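Glycoside hydrolase 15-related protein (Kribbella flavida, PDB 5Z3E) hydrolyses the alpha-1,6-glucosidic linkage of isomaltose from its non-reducing end, giving beta-D-glucose and D-glucose during intracellular breakdown of a starch-derived cyclic tetrasaccharide. Local coordinates at residues Y194-E199 / D265-A270; W316-A321 / L381-G386; R338-I343 / G386-L391; P354-H359 / G375-P380. The protein carries 1 engineered substitution. All blocks are in the same frame, centred on the assembly; numbering follows the deposited sequence. Where two conformers were deposited one is given.

Interaction 1: Y194-E199 / D265-A270; sequences YDWWEE and DGSLPA
A buried loop-to-loop contact, made by Trp196 and Trp197 against Asp265, Ser267 and Ala270, lies beside the catalytic pocket. The two tryptophans are used differently. Trp197 presents its ring N-H to a carboxylate. Trp197 NE1 is shared between Asp265 OD2 (3.0 Å) and Asp265 OD1 (3.1 Å), both through syn lone pairs. The bond to OD1 is the straighter, 157° at the hydrogen against 138°. Asp265 holds CG opposite its backbone N, which carries the carboxylate to the indole N-H. The carboxylate lies near the plane of the indole, with the two planes 23° apart. Asp265 OD1 also accepts from Ser267 N at 2.9 Å, which makes an Asx turn, and from Ser267 OG at 2.7 Å. Three donors therefore grip OD1. OD2 makes a salt bridge with Lys257, so the buried charge is probably well compensated.

The segment 194-199 carries Glu198, assigned as the proton donor of this family 15 hydrolase, and Asp195, a predicted proton acceptor. A type I turn runs from Asp195 to Glu198, and Asp195 OD1 accepts from Glu199 N, just beyond it, at 2.9 Å. Trp196 makes a different kind of contact. Ser267 CB sits over one face of its six-membered ring, 3.6 Å from the centroid, in a CH-pi contact. Ala270 CB meets the same ring at its edge, 4.0 Å from Trp196 CH2. Leu319 of helix 317-329 also touches Trp197.

Interaction 2: W316-A321 / L381-G386; sequences WILLSA and LLWSHG
Leu318 packs over one face of the Trp383 indole, and this is the tight part of the contact. Its CD2 is 3.5 Å from the centroid of the six-membered ring and 15° off the normal, a CH-pi contact. Leu318 CD1 lies by the benzo rim, 3.7 Å from Trp383 CZ2. Leu318 holds CG between its backbone N and carbonyl carbon (chi1 70°), and both methyls reach the ring from there. Leu381 CD2 adds a lighter touch at 4.1 Å from Leu318 CD2.

The other side is looser. Ile317 CG2 meets Ser384 CB at 3.7 Å, but a water bridges the polar groups beside it. The water accepts from Leu318 N (2.8 Å), an amide of the first helical turn, and donates to Ser384 OG (2.8 Å). Ser384 OG is also hydrogen-bonded to Pro354 O, so the water is tied to a third segment.

Leu381 lies near Ala355, the engineered position of the assigned proton acceptor. The segments 317-321 and 382-386 run almost parallel, 19° apart, with axes 8.7 Å from each other. The near-parallel packing is consistent with neighbouring inner helices of the (alpha/alpha)6 barrel of family 15, whose active site lies at one end of the barrel.

Interaction 3: R338-I343 / G386-L391; sequences RHLRWI and GMYLIL
Tyr388 gives its hydroxyl to a hydrogen bond with the backbone O of Leu38 in helix 32-52, while its ring meets Leu340 and Ile343 of helix 333-344. The polar end is thus satisfied by a third helix, and the contact between the two segments is apolar. CG of Tyr388 stands anti to the backbone N (chi1 177°), and this brings the ring towards the facing helix. Leu340 CD1 comes within 3.5 Å of Tyr388 CE1, the two side chains crossing at about a right angle. Ile343 CG2 reaches Tyr388 CD1 at 3.8 Å. Both methyls approach the ring obliquely.

Leu391, one turn further along helix 382-394, adds a second apolar partner. Leu391 CD2 is 3.9 Å from Leu340 CD1 and 4.2 Å from Ile343 CD1. Leu340 therefore fits between Tyr388 and Leu391. Ile343, one turn along, touches both Tyr388 and Leu391.

The segments 338-343 and 386-391 run roughly antiparallel, at 146°, with axes 10.8 Å apart. Such packing fits an outer helix lying against an inner one in an alpha/alpha barrel. Ile343 also touches Ala321 of helix 317-329, so the three helices share one hydrophobic layer. With no hydrogen bond or ion pair between the two segments, their fit rests on dispersion and the exclusion of water, and the shapes of the side chains probably set how the helices lie.

Interaction 4: P354-H359 / G375-P380; sequences PAQVPH and GTVATP. Engineered in segment 354-359: Ala355 (natural residue Glu).
Val377 packs its CG1 methyl against Pro354, Ala355 and Gln356. This methyl lies anti to the backbone N (chi1 164°) and makes most of the contacts of the side chain. Val377 CG1 is 3.5 Å from Gln356 O, 4.0 Å from Ala355 CB and 4.2 Å from Pro354 CB. CG2 also reaches Gln356 CG. Gln356 sets out with CG between its backbone N and carbonyl carbon (chi1 62°) and then runs extended. Its chain crosses Val377 at about a right angle, Gln356 CG lying 3.9 Å from Val377 CG1. Its amide end goes on to Gly314, where OE1 accepts a weak hydrogen bond.

Thr379 lies against the proline. It places OG1 opposite its carbonyl carbon and CG2 opposite its backbone N (chi1 -48°), which lays both branches on Pro354. Thr379 OG1 is 3.3 Å from Pro354 CB, and the CG2 methyl comes up beside the Pro354 backbone. Next to it, Ala355 N donates to Ala378 O at 2.9 Å, nearly in line with the carbonyl. The same oxygen, Ala378 O, takes a CA-H...O contact from Pro354 CA at 3.3 Å. A cis peptide bond precedes Pro380, just before helix 382-394.

Ala355 is engineered. The natural Glu is assigned as the proton acceptor, the base of an inverting hydrolase. The bond from Ala355 N, with Val377's methyl contacts around it, ties this backbone to the 375-380 loop without depending on the side chain at 355.

Overall arrangement
Following the chain from the N terminus, interaction 1 closes first, joining the loop after helix 175-188 to the loop before helix 283-296. It is complete before the others begin. Interaction 2 then opens at the start of helix 317-329 and closes on helix 382-394. Interaction 3 opens within that span, on helix 333-344, and closes further along helix 382-394, so the two cross and share Gly386. Interaction 4 lies within both spans and joins the 356-357 strand region to the loop before helix 382-394. Leu319 packs on Gly266 and Trp197, linking interactions 1 and 2. Ala355 O probably bonds Ile317 N, linking interactions 2 and 4, and Trp342 touches Val357 between interactions 3 and 4.

Interaction 1: Y194-E199 / D265-A270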
loop_
_atom_site.group_PDB
_atom_site.type_symbol
_atom_site.label_atom_id
_atom_site.label_comp_id
_atom_site.label_asym_id
_atom_site.label_seq_id
_atom_site.Cartn_x
_atom_site.Cartn_y
_atom_site.Cartn_z
ATOM N N TYR A 194 10.212 6.853 7.790
ATOM C CA TYR A 194 10.067 7.356 6.430
ATOM C C TYR A 194 8.650 7.047 5.930
ATOM O O TYR A 194 8.051 6.032 6.302
ATOM C CB TYR A 194 11.080 6.701 5.490
ATOM C CG TYR A 194 12.548 7.004 5.764
ATOM C CD1 TYR A 194 13.292 6.187 6.614
ATOM C CD2 TYR A 194 13.209 8.043 5.165
ATOM C CE1 TYR A 194 14.640 6.393 6.852
ATOM C CE2 TYR A 194 14.620 8.244 5.408
ATOM C CZ TYR A 194 15.279 7.401 6.253
ATOM O OH TYR A 194 16.632 7.609 6.467
ATOM N N ASP A 195 8.152 7.910 5.061
ATOM C CA ASP A 195 6.853 7.726 4.443
ATOM C C ASP A 195 6.895 6.622 3.386
ATOM O O ASP A 195 7.944 6.009 3.152
ATOM C CB ASP A 195 6.316 9.050 3.924
ATOM C CG ASP A 195 7.114 9.684 2.807
ATOM O OD1 ASP A 195 7.917 8.999 2.170
ATOM O OD2 ASP A 195 6.854 10.898 2.583
ATOM N N TRP A 196 5.759 6.364 2.737
ATOM C CA TRP A 196 5.716 5.331 1.708
ATOM C C TRP A 196 6.763 5.580 0.646
ATOM O O TRP A 196 7.209 4.647 -0.009
ATOM C CB TRP A 196 4.386 5.267 0.974
ATOM C CG TRP A 196 3.153 4.834 1.718
ATOM C CD1 TRP A 196 2.948 4.618 3.083
ATOM C CD2 TRP A 196 1.885 4.625 1.096
ATOM N NE1 TRP A 196 1.628 4.274 3.290
ATOM C CE2 TRP A 196 0.945 4.295 2.109
ATOM C CE3 TRP A 196 1.454 4.671 -0.221
ATOM C CZ2 TRP A 196 -0.394 4.017 1.822
ATOM C CZ3 TRP A 196 0.123 4.370 -0.502
ATOM C CH2 TRP A 196 -0.777 4.073 0.511
ATOM N N TRP A 197 7.119 6.845 0.433
ATOM C CA TRP A 197 8.008 7.304 -0.606
ATOM C C TRP A 197 9.460 7.398 -0.157
ATOM O O TRP A 197 10.311 7.895 -0.887
ATOM C CB TRP A 197 7.524 8.649 -1.143
ATOM C CG TRP A 197 6.042 8.738 -1.332
ATOM C CD1 TRP A 197 5.244 9.750 -0.857
ATOM C CD2 TRP A 197 5.162 7.839 -2.026
ATOM N NE1 TRP A 197 3.950 9.537 -1.221
ATOM C CE2 TRP A 197 3.870 8.376 -1.939
ATOM C CE3 TRP A 197 5.337 6.617 -2.700
ATOM C CZ2 TRP A 197 2.776 7.764 -2.539
ATOM C CZ3 TRP A 197 4.235 6.019 -3.287
ATOM C CH2 TRP A 197 2.980 6.593 -3.203
ATOM N N GLU A 198 9.771 6.901 1.033
ATOM C CA GLU A 198 11.144 6.926 1.574
ATOM C C GLU A 198 11.664 8.290 1.862
ATOM O O GLU A 198 12.856 8.567 1.691
ATOM C CB GLU A 198 12.131 6.140 0.736
ATOM C CG GLU A 198 11.744 4.792 0.642
ATOM C CD GLU A 198 12.736 3.920 -0.073
ATOM O OE1 GLU A 198 13.836 4.396 -0.473
ATOM O OE2 GLU A 198 12.416 2.716 -0.180
ATOM N N GLU A 199 10.803 9.136 2.375
ATOM C CA GLU A 199 11.161 10.506 2.718
ATOM C C GLU A 199 10.801 10.828 4.176
ATOM O O GLU A 199 9.865 10.258 4.748
ATOM C CB GLU A 199 10.462 11.511 1.810
ATOM C CG GLU A 199 10.774 11.326 0.315
ATOM C CD GLU A 199 12.036 12.035 -0.145
ATOM O OE1 GLU A 199 12.574 11.685 -1.217
ATOM O OE2 GLU A 199 12.472 12.944 0.531
ATOM N N ASP A 265 -0.991 14.516 0.412
ATOM C CA ASP A 265 -0.193 13.522 -0.304
ATOM C C ASP A 265 -1.190 12.629 -1.031
ATOM O O ASP A 265 -2.283 12.363 -0.521
ATOM C CB ASP A 265 0.678 12.725 0.676
ATOM C CG ASP A 265 1.648 11.767 0.014
ATOM O OD1 ASP A 265 1.203 10.648 -0.370
ATOM O OD2 ASP A 265 2.838 12.110 -0.126
ATOM N N GLY A 266 -0.812 12.128 -2.204
ATOM C CA GLY A 266 -1.699 11.301 -2.974
ATOM C C GLY A 266 -2.040 9.957 -2.339
ATOM O O GLY A 266 -3.000 9.314 -2.736
ATOM N N SER A 267 -1.261 9.528 -1.343
ATOM C CA SER A 267 -1.574 8.310 -0.605
ATOM C C SER A 267 -2.733 8.470 0.369
ATOM O O SER A 267 -3.270 7.472 0.854
ATOM C CB SER A 267 -0.343 7.818 0.149
ATOM O OG SER A 267 0.054 8.724 1.161
ATOM N N LEU A 268 -3.107 9.700 0.692
ATOM C CA LEU A 268 -4.068 9.906 1.767
ATOM C C LEU A 268 -5.436 9.238 1.590
ATOM O O LEU A 268 -6.030 8.838 2.596
ATOM C CB LEU A 268 -4.259 11.390 2.073
ATOM C CG LEU A 268 -3.063 12.061 2.743
ATOM C CD1 LEU A 268 -3.344 13.537 2.897
ATOM C CD2 LEU A 268 -2.779 11.431 4.109
ATOM N N PRO A 269 -5.967 9.092 0.368
ATOM C CA PRO A 269 -7.264 8.414 0.277
ATOM C C PRO A 269 -7.240 6.994 0.847
ATOM O O PRO A 269 -8.294 6.489 1.226
ATOM C CB PRO A 269 -7.572 8.458 -1.223
ATOM C CG PRO A 269 -6.865 9.725 -1.690
ATOM C CD PRO A 269 -5.560 9.673 -0.924
ATOM N N ALA A 270 -6.081 6.327 0.900
ATOM C CA ALA A 270 -6.016 4.996 1.497
ATOM C C ALA A 270 -6.481 4.992 2.946
ATOM O O ALA A 270 -6.911 3.965 3.463
ATOM C CB ALA A 270 -4.618 4.450 1.410
#

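Interaction 2: W316-A321 / L381-G386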
loop_
_atom_site.group_PDB
_atom_site.type_symbol
_atom_site.label_atom_id
_atom_site.label_comp_id
_atom_site.label_asym_id
_atom_site.label_seq_id
_atom_site.Cartn_x
_atom_site.Cartn_y
_atom_site.Cartn_z
ATOM N N TRP A 316 1.099 8.853 -11.030
ATOM C CA TRP A 316 1.254 7.467 -10.595
ATOM C C TRP A 316 -0.020 6.671 -10.784
ATOM O O TRP A 316 -1.088 6.992 -10.235
ATOM C CB TRP A 316 1.686 7.443 -9.128
ATOM C CG TRP A 316 3.152 7.768 -8.980
ATOM C CD1 TRP A 316 3.807 8.935 -9.266
ATOM C CD2 TRP A 316 4.156 6.851 -8.539
ATOM N NE1 TRP A 316 5.154 8.785 -9.037
ATOM C CE2 TRP A 316 5.387 7.519 -8.588
ATOM C CE3 TRP A 316 4.114 5.531 -8.083
ATOM C CZ2 TRP A 316 6.564 6.915 -8.189
ATOM C CZ3 TRP A 316 5.281 4.931 -7.704
ATOM C CH2 TRP A 316 6.498 5.624 -7.747
ATOM N N ILE A 317 0.093 5.557 -11.514
ATOM C CA ILE A 317 -1.026 4.679 -11.782
ATOM C C ILE A 317 -1.683 4.230 -10.474
ATOM O O ILE A 317 -2.911 4.234 -10.343
ATOM C CB ILE A 317 -0.612 3.481 -12.652
ATOM C CG1 ILE A 317 -0.484 3.869 -14.143
ATOM C CG2 ILE A 317 -1.595 2.339 -12.521
ATOM C CD1 ILE A 317 0.555 4.894 -14.477
ATOM N N LEU A 318 -0.865 3.816 -9.492
ATOM C CA LEU A 318 -1.424 3.256 -8.268
ATOM C C LEU A 318 -2.220 4.301 -7.499
ATOM O O LEU A 318 -3.161 3.955 -6.793
ATOM C CB LEU A 318 -0.311 2.599 -7.432
ATOM C CG LEU A 318 0.708 3.514 -6.780
ATOM C CD1 LEU A 318 0.238 3.957 -5.401
ATOM C CD2 LEU A 318 2.055 2.845 -6.673
ATOM N N LEU A 319 -1.829 5.573 -7.604
ATOM C CA LEU A 319 -2.520 6.640 -6.909
ATOM C C LEU A 319 -3.814 7.028 -7.629
ATOM O O LEU A 319 -4.806 7.333 -6.963
ATOM C CB LEU A 319 -1.633 7.844 -6.687
ATOM C CG LEU A 319 -0.453 7.627 -5.737
ATOM C CD1 LEU A 319 0.351 8.895 -5.618
ATOM C CD2 LEU A 319 -0.935 7.149 -4.358
ATOM N N SER A 320 -3.816 7.013 -8.961
ATOM C CA SER A 320 -5.078 7.171 -9.684
ATOM C C SER A 320 -6.046 6.044 -9.359
ATOM O O SER A 320 -7.239 6.269 -9.204
ATOM C CB SER A 320 -4.799 7.253 -11.173
ATOM O OG SER A 320 -4.108 8.437 -11.474
ATOM N N ALA A 321 -5.522 4.828 -9.217
ATOM C CA ALA A 321 -6.366 3.701 -8.873
ATOM C C ALA A 321 -6.911 3.854 -7.463
ATOM O O ALA A 321 -8.075 3.562 -7.202
ATOM C CB ALA A 321 -5.584 2.407 -8.982
ATOM N N LEU A 381 5.162 -2.310 -13.109
ATOM C CA LEU A 381 5.190 -2.276 -11.655
ATOM C C LEU A 381 4.040 -3.171 -11.189
ATOM O O LEU A 381 2.889 -2.918 -11.512
ATOM C CB LEU A 381 4.975 -0.849 -11.143
ATOM C CG LEU A 381 5.145 -0.744 -9.629
ATOM C CD1 LEU A 381 6.601 -0.811 -9.228
ATOM C CD2 LEU A 381 4.488 0.509 -9.067
ATOM N N LEU A 382 4.349 -4.240 -10.447
ATOM C CA LEU A 382 3.275 -5.160 -10.086
ATOM C C LEU A 382 2.158 -4.475 -9.310
ATOM O O LEU A 382 0.992 -4.747 -9.530
ATOM C CB LEU A 382 3.786 -6.407 -9.367
ATOM C CG LEU A 382 4.192 -7.579 -10.262
ATOM C CD1 LEU A 382 5.415 -7.269 -11.092
ATOM C CD2 LEU A 382 4.402 -8.826 -9.452
ATOM N N TRP A 383 2.525 -3.550 -8.421
ATOM C CA TRP A 383 1.544 -2.811 -7.638
ATOM C C TRP A 383 0.576 -2.037 -8.548
ATOM O O TRP A 383 -0.614 -1.950 -8.273
ATOM C CB TRP A 383 2.287 -1.915 -6.648
ATOM C CG TRP A 383 1.446 -1.200 -5.615
ATOM C CD1 TRP A 383 0.119 -1.341 -5.368
ATOM C CD2 TRP A 383 1.929 -0.197 -4.706
ATOM N NE1 TRP A 383 -0.261 -0.473 -4.363
ATOM C CE2 TRP A 383 0.835 0.242 -3.939
ATOM C CE3 TRP A 383 3.177 0.398 -4.487
ATOM C CZ2 TRP A 383 0.940 1.251 -3.000
ATOM C CZ3 TRP A 383 3.265 1.426 -3.557
ATOM C CH2 TRP A 383 2.155 1.845 -2.844
ATOM N N SER A 384 1.063 -1.501 -9.668
ATOM C CA SER A 384 0.148 -0.859 -10.621
ATOM C C SER A 384 -0.935 -1.826 -11.084
ATOM O O SER A 384 -2.114 -1.472 -11.136
ATOM C CB SER A 384 0.897 -0.335 -11.842
ATOM O OG SER A 384 1.705 0.758 -11.513
ATOM N N HIS A 385 -0.518 -3.028 -11.457
ATOM C CA HIS A 385 -1.445 -4.057 -11.868
ATOM C C HIS A 385 -2.376 -4.516 -10.758
ATOM O O HIS A 385 -3.560 -4.754 -10.986
ATOM C CB HIS A 385 -0.682 -5.228 -12.494
ATOM C CG HIS A 385 -0.094 -4.885 -13.833
ATOM N ND1 HIS A 385 -0.869 -4.872 -14.979
ATOM C CD2 HIS A 385 1.140 -4.479 -14.212
ATOM C CE1 HIS A 385 -0.125 -4.490 -15.990
ATOM N NE2 HIS A 385 1.109 -4.238 -15.570
ATOM N N GLY A 386 -1.831 -4.649 -9.542
ATOM C CA GLY A 386 -2.684 -5.013 -8.429
ATOM C C GLY A 386 -3.772 -3.997 -8.175
ATOM O O GLY A 386 -4.925 -4.358 -7.936
HETATM O O HOH W 1 1.766 3.080 -9.950
#

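Interaction 3: R338-I343 / G386-L391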
loop_
_atom_site.group_PDB
_atom_site.type_symbol
_atom_site.label_atom_id
_atom_site.label_comp_id
_atom_site.label_asym_id
_atom_site.label_seq_id
_atom_site.Cartn_x
_atom_site.Cartn_y
_atom_site.Cartn_z
ATOM N N ARG A 338 -13.572 7.465 -14.619
ATOM C CA ARG A 338 -12.634 8.351 -15.283
ATOM C C ARG A 338 -11.200 7.977 -14.934
ATOM O O ARG A 338 -10.307 7.997 -15.785
ATOM C CB ARG A 338 -12.930 9.797 -14.934
ATOM C CG ARG A 338 -12.001 10.788 -15.615
ATOM C CD ARG A 338 -12.470 12.232 -15.550
ATOM N NE ARG A 338 -12.442 12.760 -14.197
ATOM C CZ ARG A 338 -11.395 13.366 -13.630
ATOM N NH1 ARG A 338 -11.489 13.822 -12.405
ATOM N NH2 ARG A 338 -10.258 13.557 -14.300
ATOM N N HIS A 339 -10.966 7.650 -13.668
ATOM C CA HIS A 339 -9.635 7.232 -13.253
ATOM C C HIS A 339 -9.248 5.867 -13.794
ATOM O O HIS A 339 -8.104 5.666 -14.170
ATOM C CB HIS A 339 -9.519 7.352 -11.714
ATOM C CG HIS A 339 -9.526 8.784 -11.266
ATOM N ND1 HIS A 339 -10.688 9.519 -11.068
ATOM C CD2 HIS A 339 -8.505 9.666 -11.103
ATOM C CE1 HIS A 339 -10.361 10.769 -10.768
ATOM N NE2 HIS A 339 -9.054 10.885 -10.792
ATOM N N LEU A 340 -10.194 4.940 -13.857
ATOM C CA LEU A 340 -9.940 3.649 -14.474
ATOM C C LEU A 340 -9.524 3.819 -15.939
ATOM O O LEU A 340 -8.581 3.175 -16.408
ATOM C CB LEU A 340 -11.143 2.744 -14.350
ATOM C CG LEU A 340 -10.948 1.331 -14.849
ATOM C CD1 LEU A 340 -10.029 0.561 -13.909
ATOM C CD2 LEU A 340 -12.284 0.607 -15.021
ATOM N N ARG A 341 -10.240 4.670 -16.669
ATOM C CA ARG A 341 -9.921 4.911 -18.082
ATOM C C ARG A 341 -8.525 5.504 -18.226
ATOM O O ARG A 341 -7.769 5.139 -19.118
ATOM C CB ARG A 341 -10.965 5.823 -18.725
ATOM C CG ARG A 341 -12.328 5.225 -18.869
ATOM C CD ARG A 341 -13.275 6.195 -19.588
ATOM N NE ARG A 341 -14.639 5.690 -19.594
ATOM C CZ ARG A 341 -15.627 6.176 -18.847
ATOM N NH1 ARG A 341 -15.392 7.209 -18.039
ATOM N NH2 ARG A 341 -16.804 5.602 -18.869
ATOM N N TRP A 342 -8.188 6.462 -17.358
ATOM C CA TRP A 342 -6.851 7.069 -17.419
ATOM C C TRP A 342 -5.761 6.023 -17.227
ATOM O O TRP A 342 -4.780 5.979 -17.972
ATOM C CB TRP A 342 -6.693 8.198 -16.382
ATOM C CG TRP A 342 -5.350 8.870 -16.477
ATOM C CD1 TRP A 342 -5.025 9.911 -17.300
ATOM C CD2 TRP A 342 -4.145 8.517 -15.796
ATOM N NE1 TRP A 342 -3.717 10.238 -17.162
ATOM C CE2 TRP A 342 -3.137 9.393 -16.245
ATOM C CE3 TRP A 342 -3.817 7.547 -14.838
ATOM C CZ2 TRP A 342 -1.821 9.318 -15.790
ATOM C CZ3 TRP A 342 -2.528 7.497 -14.377
ATOM C CH2 TRP A 342 -1.530 8.368 -14.855
ATOM N N ILE A 343 -5.938 5.144 -16.244
ATOM C CA ILE A 343 -4.960 4.094 -16.015
ATOM C C ILE A 343 -4.811 3.216 -17.259
ATOM O O ILE A 343 -3.706 2.901 -17.687
ATOM C CB ILE A 343 -5.358 3.214 -14.828
ATOM C CG1 ILE A 343 -5.302 4.043 -13.537
ATOM C CG2 ILE A 343 -4.472 1.977 -14.776
ATOM C CD1 ILE A 343 -6.085 3.397 -12.423
ATOM N N GLY A 386 -1.831 -4.649 -9.542
ATOM C CA GLY A 386 -2.684 -5.013 -8.429
ATOM C C GLY A 386 -3.772 -3.997 -8.175
ATOM O O GLY A 386 -4.925 -4.358 -7.936
ATOM N N MET A 387 -3.403 -2.723 -8.207
ATOM C CA MET A 387 -4.376 -1.668 -7.988
ATOM C C MET A 387 -5.405 -1.584 -9.111
ATOM O O MET A 387 -6.580 -1.304 -8.870
ATOM C CB MET A 387 -3.709 -0.306 -7.821
ATOM C CG MET A 387 -2.821 -0.150 -6.674
ATOM S SD MET A 387 -3.641 -0.454 -5.037
ATOM C CE MET A 387 -4.690 0.932 -4.937
ATOM N N TYR A 388 -4.967 -1.819 -10.348
ATOM C CA TYR A 388 -5.907 -1.886 -11.463
ATOM C C TYR A 388 -6.958 -2.971 -11.205
ATOM O O TYR A 388 -8.169 -2.739 -11.377
ATOM C CB TYR A 388 -5.167 -2.166 -12.775
ATOM C CG TYR A 388 -6.136 -2.301 -13.920
ATOM C CD1 TYR A 388 -6.642 -1.186 -14.542
ATOM C CD2 TYR A 388 -6.588 -3.553 -14.324
ATOM C CE1 TYR A 388 -7.579 -1.313 -15.552
ATOM C CE2 TYR A 388 -7.525 -3.690 -15.304
ATOM C CZ TYR A 388 -8.001 -2.589 -15.948
ATOM O OH TYR A 388 -8.964 -2.689 -16.935
ATOM N N LEU A 389 -6.501 -4.149 -10.776
ATOM C CA LEU A 389 -7.430 -5.224 -10.468
ATOM C C LEU A 389 -8.416 -4.846 -9.380
ATOM O O LEU A 389 -9.605 -5.178 -9.472
ATOM C CB LEU A 389 -6.681 -6.498 -10.099
ATOM C CG LEU A 389 -5.957 -7.183 -11.255
ATOM C CD1 LEU A 389 -5.179 -8.361 -10.726
ATOM C CD2 LEU A 389 -6.960 -7.648 -12.330
ATOM N N ILE A 390 -7.953 -4.177 -8.326
ATOM C CA ILE A 390 -8.845 -3.756 -7.261
ATOM C C ILE A 390 -9.913 -2.812 -7.796
ATOM O O ILE A 390 -11.093 -2.988 -7.523
ATOM C CB ILE A 390 -8.071 -3.130 -6.085
ATOM C CG1 ILE A 390 -7.150 -4.153 -5.431
ATOM C CG2 ILE A 390 -9.050 -2.549 -5.073
ATOM C CD1 ILE A 390 -6.180 -3.578 -4.415
ATOM N N LEU A 391 -9.503 -1.778 -8.528
ATOM C CA LEU A 391 -10.473 -0.802 -8.997
ATOM C C LEU A 391 -11.455 -1.439 -10.007
ATOM O O LEU A 391 -12.662 -1.193 -9.961
ATOM C CB LEU A 391 -9.760 0.404 -9.598
ATOM C CG LEU A 391 -10.683 1.494 -10.157
ATOM C CD1 LEU A 391 -11.725 1.929 -9.164
ATOM C CD2 LEU A 391 -9.843 2.664 -10.648
#

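Interaction 4: P354-H359 / G375-P380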
loop_
_atom_site.group_PDB
_atom_site.type_symbol
_atom_site.label_atom_id
_atom_site.label_comp_id
_atom_site.label_asym_id
_atom_site.label_seq_id
_atom_site.Cartn_x
_atom_site.Cartn_y
_atom_site.Cartn_z
ATOM N N PRO A 354 3.213 1.069 -16.134
ATOM C CA PRO A 354 4.376 1.637 -15.459
ATOM C C PRO A 354 4.026 2.070 -14.038
ATOM O O PRO A 354 2.846 2.197 -13.675
ATOM C CB PRO A 354 4.720 2.860 -16.291
ATOM C CG PRO A 354 3.440 3.247 -16.826
ATOM C CD PRO A 354 2.630 2.009 -17.099
ATOM N N ALA A 355 5.066 2.373 -13.261
ATOM C CA ALA A 355 4.838 3.021 -11.973
ATOM C C ALA A 355 4.174 4.393 -12.152
ATOM O O ALA A 355 3.259 4.770 -11.433
ATOM C CB ALA A 355 6.134 3.172 -11.220
ATOM N N GLN A 356 4.684 5.162 -13.123
ATOM C CA GLN A 356 4.247 6.525 -13.346
ATOM C C GLN A 356 4.475 6.888 -14.795
ATOM O O GLN A 356 5.246 6.203 -15.478
ATOM C CB GLN A 356 4.982 7.500 -12.450
ATOM C CG GLN A 356 6.497 7.552 -12.686
ATOM C CD GLN A 356 7.157 8.660 -11.908
ATOM O OE1 GLN A 356 6.846 9.851 -12.095
ATOM N NE2 GLN A 356 8.051 8.298 -10.992
ATOM N N VAL A 357 3.824 7.953 -15.220
ATOM C CA VAL A 357 3.997 8.513 -16.575
ATOM C C VAL A 357 4.266 9.987 -16.466
ATOM O O VAL A 357 3.856 10.647 -15.522
ATOM C CB VAL A 357 2.772 8.243 -17.448
ATOM C CG1 VAL A 357 2.634 6.747 -17.729
ATOM C CG2 VAL A 357 1.509 8.837 -16.905
ATOM N N PRO A 358 4.918 10.553 -17.494
ATOM C CA PRO A 358 5.349 11.959 -17.435
ATOM C C PRO A 358 4.461 12.926 -18.194
ATOM O O PRO A 358 4.951 13.980 -18.602
ATOM C CB PRO A 358 6.714 11.869 -18.063
ATOM C CG PRO A 358 6.559 10.866 -19.170
ATOM C CD PRO A 358 5.651 9.799 -18.532
ATOM N N HIS A 359 3.180 12.600 -18.444
ATOM C CA HIS A 359 2.323 13.512 -19.218
ATOM C C HIS A 359 2.254 14.877 -18.561
ATOM O O HIS A 359 2.254 15.895 -19.249
ATOM C CB HIS A 359 0.902 12.987 -19.422
ATOM C CG HIS A 359 0.800 11.620 -19.986
ATOM N ND1 HIS A 359 1.516 11.235 -21.065
ATOM C CD2 HIS A 359 0.087 10.525 -19.617
ATOM C CE1 HIS A 359 1.246 9.957 -21.342
ATOM N NE2 HIS A 359 0.371 9.530 -20.458
ATOM N N GLY A 375 17.621 4.405 -15.228
ATOM C CA GLY A 375 16.921 3.897 -16.345
ATOM C C GLY A 375 15.521 4.360 -16.436
ATOM O O GLY A 375 15.040 5.162 -15.615
ATOM N N THR A 376 14.803 3.809 -17.432
ATOM C CA THR A 376 13.423 4.214 -17.584
ATOM C C THR A 376 12.544 3.691 -16.446
ATOM O O THR A 376 12.864 2.702 -15.784
ATOM C CB THR A 376 12.874 3.771 -18.921
ATOM O OG1 THR A 376 13.100 2.364 -19.097
ATOM C CG2 THR A 376 13.664 4.467 -19.997
ATOM N N VAL A 377 11.421 4.364 -16.231
ATOM C CA VAL A 377 10.529 4.059 -15.128
ATOM C C VAL A 377 10.125 2.591 -15.114
ATOM O O VAL A 377 9.816 1.991 -16.141
ATOM C CB VAL A 377 9.274 4.967 -15.301
ATOM C CG1 VAL A 377 8.140 4.474 -14.452
ATOM C CG2 VAL A 377 9.659 6.399 -14.903
ATOM N N ALA A 378 10.064 2.034 -13.913
ATOM C CA ALA A 378 9.677 0.637 -13.723
ATOM C C ALA A 378 8.398 0.277 -14.452
ATOM O O ALA A 378 7.333 0.860 -14.194
ATOM C CB ALA A 378 9.503 0.335 -12.242
ATOM N N THR A 379 8.510 -0.702 -15.333
ATOM C CA THR A 379 7.396 -1.195 -16.116
ATOM C C THR A 379 7.639 -2.660 -16.454
ATOM O O THR A 379 8.649 -2.956 -17.075
ATOM C CB THR A 379 7.237 -0.413 -17.402
ATOM O OG1 THR A 379 7.269 0.997 -17.216
ATOM C CG2 THR A 379 6.013 -0.833 -18.164
ATOM N N PRO A 380 6.744 -3.570 -16.095
ATOM C CA PRO A 380 5.561 -3.358 -15.250
ATOM C C PRO A 380 5.944 -3.134 -13.790
ATOM O O PRO A 380 6.915 -3.704 -13.293
ATOM C CB PRO A 380 4.820 -4.694 -15.363
ATOM C CG PRO A 380 5.925 -5.718 -15.573
ATOM C CD PRO A 380 6.953 -5.008 -16.405
#